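Local coordinates for protein exocyst complex component EXO70 (PDB 2B1E) that helps assemble the exocyst, the complex that tethers secretory vesicles to sites of exocytosis, and binds phosphatidylinositol-4,5-bisphosphate and small GTPases, at residues I91-Q103 and E146-L158. Residues are numbered along the deposited sequence; the frame is centred on the assembly and turned at random.
Sequences ISILNSIKPFDPQ and ERSKLILKCMAFL
Cys154 and Phe100 hold the middle of this contact: the backbone N of Phe100 gives an almost straight hydrogen bond (164°) to Cys154 SG, 3.5 Å away, and the same sulfur lies over one face of the Phe100 ring, a sulfur-aromatic contact. With chi1 at 67°, Phe100 CG lies between its own N and carbonyl carbon, which turns a ring face to the sulfur. On one side of this, Leu150 spreads its two methyls along the extended chain, CD1 3.6 Å from Ile97 O and CD2 3.8 Å from Pro99 CA, while Pro99 CG presses tightly on Lys153 CD at 3.5 Å. On the other, Asp101 CB rides over the Phe157 ring face, and Pro102 CD comes within 3.2 Å of Cys154 O. Glu146 lays CB and CG against Leu94 CD1 and its carboxylate beside Ile91 CG2; Lys149 NZ meets OE1 from above the carboxylate plane, 3.2 Å away, in a salt bridge. Cut back to an alanine, this residue would probably leave Lys149 without its mate and open a gap beside Ile91. Further out, Phe112 meets the Phe100 ring edge-to-face and Arg147 salt-bridges Glu194. The linker between helices 66-94 and 102-108 thus runs along helix 136-155, which helices 180-201 and 209-233 also pack against in this helical rod.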
loop_
_atom_site.group_PDB
_atom_site.type_symbol
_atom_site.label_atom_id
_atom_site.label_comp_id
_atom_site.label_asym_id
_atom_site.label_seq_id
_atom_site.Cartn_x
_atom_site.Cartn_y
_atom_site.Cartn_z
ATOM N N ILE A 91 32.840 16.140 26.708
ATOM C CA ILE A 91 31.690 16.830 26.133
ATOM C C ILE A 91 32.114 17.699 24.944
ATOM O O ILE A 91 31.395 17.825 23.951
ATOM C CB ILE A 91 31.013 17.711 27.215
ATOM C CG1 ILE A 91 30.369 16.813 28.286
ATOM C CG2 ILE A 91 29.964 18.594 26.590
ATOM C CD1 ILE A 91 29.861 17.572 29.519
ATOM N N SER A 92 33.289 18.297 25.045
ATOM C CA SER A 92 33.771 19.133 23.965
ATOM C C SER A 92 33.989 18.318 22.683
ATOM O O SER A 92 33.572 18.728 21.601
ATOM C CB SER A 92 35.072 19.819 24.382
ATOM O OG SER A 92 35.569 20.589 23.316
ATOM N N ILE A 93 34.649 17.169 22.804
ATOM C CA ILE A 93 34.893 16.325 21.640
ATOM C C ILE A 93 33.565 15.898 21.023
ATOM O O ILE A 93 33.388 15.944 19.801
ATOM C CB ILE A 93 35.695 15.063 22.018
ATOM C CG1 ILE A 93 37.116 15.452 22.418
ATOM C CG2 ILE A 93 35.748 14.097 20.847
ATOM C CD1 ILE A 93 37.986 14.276 22.811
ATOM N N LEU A 94 32.627 15.483 21.870
ATOM C CA LEU A 94 31.323 15.053 21.389
ATOM C C LEU A 94 30.625 16.174 20.624
ATOM O O LEU A 94 29.908 15.923 19.651
ATOM C CB LEU A 94 30.439 14.594 22.557
ATOM C CG LEU A 94 30.831 13.277 23.239
ATOM C CD1 LEU A 94 29.917 13.005 24.429
ATOM C CD2 LEU A 94 30.746 12.142 22.235
ATOM N N ASN A 95 30.838 17.413 21.052
ATOM C CA ASN A 95 30.200 18.531 20.373
ATOM C C ASN A 95 31.022 19.137 19.234
ATOM O O ASN A 95 30.689 20.205 18.717
ATOM C CB ASN A 95 29.801 19.596 21.388
ATOM C CG ASN A 95 28.605 19.176 22.218
ATOM O OD1 ASN A 95 28.745 18.662 23.330
ATOM N ND2 ASN A 95 27.421 19.371 21.670
ATOM N N SER A 96 32.089 18.451 18.838
ATOM C CA SER A 96 32.917 18.921 17.738
ATOM C C SER A 96 32.078 18.830 16.458
ATOM O O SER A 96 32.349 19.511 15.473
ATOM C CB SER A 96 34.175 18.064 17.613
ATOM O OG SER A 96 33.850 16.698 17.432
ATOM N N ILE A 97 31.057 17.979 16.480
ATOM C CA ILE A 97 30.153 17.839 15.337
ATOM C C ILE A 97 28.951 18.728 15.627
ATOM O O ILE A 97 28.259 18.518 16.626
ATOM C CB ILE A 97 29.627 16.391 15.171
ATOM C CG1 ILE A 97 30.787 15.411 15.044
ATOM C CG2 ILE A 97 28.726 16.309 13.929
ATOM C CD1 ILE A 97 30.352 13.981 14.683
ATOM N N LYS A 98 28.693 19.711 14.762
ATOM C CA LYS A 98 27.567 20.620 14.977
ATOM C C LYS A 98 26.292 20.169 14.271
ATOM O O LYS A 98 26.341 19.440 13.276
ATOM C CB LYS A 98 27.913 22.038 14.500
ATOM C CG LYS A 98 29.284 22.540 14.923
ATOM C CD LYS A 98 29.484 22.503 16.434
ATOM C CE LYS A 98 30.871 23.039 16.800
ATOM N NZ LYS A 98 31.170 22.968 18.269
ATOM N N PRO A 99 25.128 20.596 14.783
ATOM C CA PRO A 99 23.856 20.220 14.167
ATOM C C PRO A 99 23.884 20.628 12.697
ATOM O O PRO A 99 24.471 21.650 12.338
ATOM C CB PRO A 99 22.835 21.018 14.970
ATOM C CG PRO A 99 23.469 21.098 16.329
ATOM C CD PRO A 99 24.905 21.413 15.990
ATOM N N PHE A 100 23.255 19.833 11.847
ATOM C CA PHE A 100 23.247 20.138 10.428
ATOM C C PHE A 100 21.972 19.621 9.799
ATOM O O PHE A 100 21.332 18.725 10.338
ATOM C CB PHE A 100 24.462 19.494 9.755
ATOM C CG PHE A 100 24.415 17.994 9.732
ATOM C CD1 PHE A 100 23.634 17.321 8.790
ATOM C CD2 PHE A 100 25.119 17.254 10.670
ATOM C CE1 PHE A 100 23.557 15.935 8.786
ATOM C CE2 PHE A 100 25.050 15.862 10.675
ATOM C CZ PHE A 100 24.269 15.202 9.733
ATOM N N ASP A 101 21.604 20.197 8.660
ATOM C CA ASP A 101 20.407 19.773 7.950
ATOM C C ASP A 101 20.779 18.538 7.135
ATOM O O ASP A 101 21.551 18.622 6.182
ATOM C CB ASP A 101 19.912 20.888 7.026
ATOM C CG ASP A 101 18.616 20.529 6.335
ATOM O OD1 ASP A 101 18.529 19.407 5.796
ATOM O OD2 ASP A 101 17.686 21.361 6.326
ATOM N N PRO A 102 20.234 17.370 7.508
ATOM C CA PRO A 102 20.505 16.099 6.821
ATOM C C PRO A 102 20.124 16.122 5.338
ATOM O O PRO A 102 20.786 15.498 4.509
ATOM C CB PRO A 102 19.657 15.094 7.603
ATOM C CG PRO A 102 19.496 15.739 8.959
ATOM C CD PRO A 102 19.262 17.175 8.596
ATOM N N GLN A 103 19.053 16.843 5.020
ATOM C CA GLN A 103 18.562 16.947 3.646
ATOM C C GLN A 103 19.660 17.331 2.662
ATOM O O GLN A 103 19.615 16.937 1.498
ATOM C CB GLN A 103 17.423 17.965 3.567
ATOM C CG GLN A 103 16.756 18.038 2.206
ATOM C CD GLN A 103 16.297 16.677 1.716
ATOM O OE1 GLN A 103 16.964 16.038 0.902
ATOM N NE2 GLN A 103 15.162 16.221 2.222
ATOM N N GLU A 146 24.393 14.074 25.306
ATOM C CA GLU A 146 24.995 14.889 24.260
ATOM C C GLU A 146 24.646 14.408 22.853
ATOM O O GLU A 146 24.359 15.219 21.974
ATOM C CB GLU A 146 26.516 14.938 24.426
ATOM C CG GLU A 146 26.995 15.693 25.662
ATOM C CD GLU A 146 26.384 17.083 25.782
ATOM O OE1 GLU A 146 26.529 17.896 24.843
ATOM O OE2 GLU A 146 25.757 17.366 26.824
ATOM N N ARG A 147 24.669 13.098 22.639
ATOM C CA ARG A 147 24.352 12.543 21.334
ATOM C C ARG A 147 22.897 12.760 20.932
ATOM O O ARG A 147 22.621 13.208 19.821
ATOM C CB ARG A 147 24.681 11.048 21.291
ATOM C CG ARG A 147 26.174 10.732 21.280
ATOM C CD ARG A 147 26.842 11.314 20.042
ATOM N NE ARG A 147 26.170 10.877 18.822
ATOM C CZ ARG A 147 26.411 11.374 17.611
ATOM N NH1 ARG A 147 27.315 12.333 17.450
ATOM N NH2 ARG A 147 25.744 10.917 16.563
ATOM N N SER A 148 21.963 12.452 21.827
ATOM C CA SER A 148 20.557 12.616 21.488
ATOM C C SER A 148 20.190 14.083 21.265
ATOM O O SER A 148 19.291 14.387 20.484
ATOM C CB SER A 148 19.651 11.980 22.559
ATOM O OG SER A 148 19.863 12.554 23.829
ATOM N N LYS A 149 20.888 14.997 21.929
ATOM C CA LYS A 149 20.595 16.410 21.734
ATOM C C LYS A 149 21.043 16.841 20.339
ATOM O O LYS A 149 20.307 17.521 19.624
ATOM C CB LYS A 149 21.287 17.267 22.801
ATOM C CG LYS A 149 20.676 17.123 24.190
ATOM C CD LYS A 149 21.171 18.198 25.156
ATOM C CE LYS A 149 22.678 18.127 25.395
ATOM N NZ LYS A 149 23.477 18.587 24.215
ATOM N N LEU A 150 22.243 16.422 19.954
ATOM C CA LEU A 150 22.803 16.755 18.653
ATOM C C LEU A 150 21.894 16.247 17.525
ATOM O O LEU A 150 21.508 17.005 16.629
ATOM C CB LEU A 150 24.185 16.121 18.510
ATOM C CG LEU A 150 25.187 16.654 17.474
ATOM C CD1 LEU A 150 26.204 15.563 17.177
ATOM C CD2 LEU A 150 24.494 17.075 16.192
ATOM N N ILE A 151 21.560 14.961 17.576
ATOM C CA ILE A 151 20.721 14.341 16.555
ATOM C C ILE A 151 19.331 14.964 16.478
ATOM O O ILE A 151 18.796 15.171 15.388
ATOM C CB ILE A 151 20.585 12.826 16.808
ATOM C CG1 ILE A 151 21.974 12.182 16.776
ATOM C CG2 ILE A 151 19.676 12.192 15.748
ATOM C CD1 ILE A 151 21.988 10.713 17.158
ATOM N N LEU A 152 18.738 15.259 17.627
ATOM C CA LEU A 152 17.417 15.869 17.629
ATOM C C LEU A 152 17.442 17.218 16.904
ATOM O O LEU A 152 16.478 17.584 16.225
ATOM C CB LEU A 152 16.917 16.032 19.062
ATOM C CG LEU A 152 16.505 14.717 19.735
ATOM C CD1 LEU A 152 16.191 14.965 21.202
ATOM C CD2 LEU A 152 15.290 14.121 19.013
ATOM N N LYS A 153 18.551 17.945 17.039
ATOM C CA LYS A 153 18.706 19.244 16.386
ATOM C C LYS A 153 18.827 19.064 14.875
ATOM O O LYS A 153 18.392 19.915 14.101
ATOM C CB LYS A 153 19.946 19.965 16.920
ATOM C CG LYS A 153 19.789 20.537 18.326
ATOM C CD LYS A 153 21.126 21.024 18.866
ATOM C CE LYS A 153 20.977 21.702 20.221
ATOM N NZ LYS A 153 20.261 23.000 20.112
ATOM N N CYS A 154 19.427 17.956 14.457
ATOM C CA CYS A 154 19.576 17.675 13.034
ATOM C C CYS A 154 18.216 17.330 12.451
ATOM O O CYS A 154 17.818 17.857 11.414
ATOM C CB CYS A 154 20.529 16.502 12.815
ATOM S SG CYS A 154 22.228 16.835 13.293
ATOM N N MET A 155 17.502 16.440 13.130
ATOM C CA MET A 155 16.186 16.027 12.674
ATOM C C MET A 155 15.205 17.195 12.712
ATOM O O MET A 155 14.154 17.161 12.062
ATOM C CB MET A 155 15.664 14.877 13.539
ATOM C CG MET A 155 16.509 13.604 13.470
ATOM S SD MET A 155 16.607 12.869 11.821
ATOM C CE MET A 155 14.898 12.435 11.570
ATOM N N ALA A 156 15.548 18.227 13.477
ATOM C CA ALA A 156 14.699 19.405 13.594
ATOM C C ALA A 156 14.558 20.104 12.244
ATOM O O ALA A 156 13.551 20.751 11.975
ATOM C CB ALA A 156 15.285 20.366 14.622
ATOM N N PHE A 157 15.578 19.969 11.401
ATOM C CA PHE A 157 15.579 20.581 10.076
ATOM C C PHE A 157 14.573 19.928 9.128
ATOM O O PHE A 157 14.123 20.552 8.165
ATOM C CB PHE A 157 16.981 20.493 9.463
ATOM C CG PHE A 157 17.961 21.468 10.044
ATOM C CD1 PHE A 157 17.910 22.813 9.693
ATOM C CD2 PHE A 157 18.933 21.048 10.945
ATOM C CE1 PHE A 157 18.815 23.725 10.235
ATOM C CE2 PHE A 157 19.842 21.952 11.492
ATOM C CZ PHE A 157 19.782 23.291 11.138
ATOM N N LEU A 158 14.217 18.677 9.409
ATOM C CA LEU A 158 13.279 17.932 8.572
ATOM C C LEU A 158 11.871 17.876 9.159
ATOM O O LEU A 158 10.897 17.676 8.435
ATOM C CB LEU A 158 13.796 16.509 8.364
ATOM C CG LEU A 158 15.227 16.372 7.844
ATOM C CD1 LEU A 158 15.573 14.903 7.724
ATOM C CD2 LEU A 158 15.366 17.063 6.499
#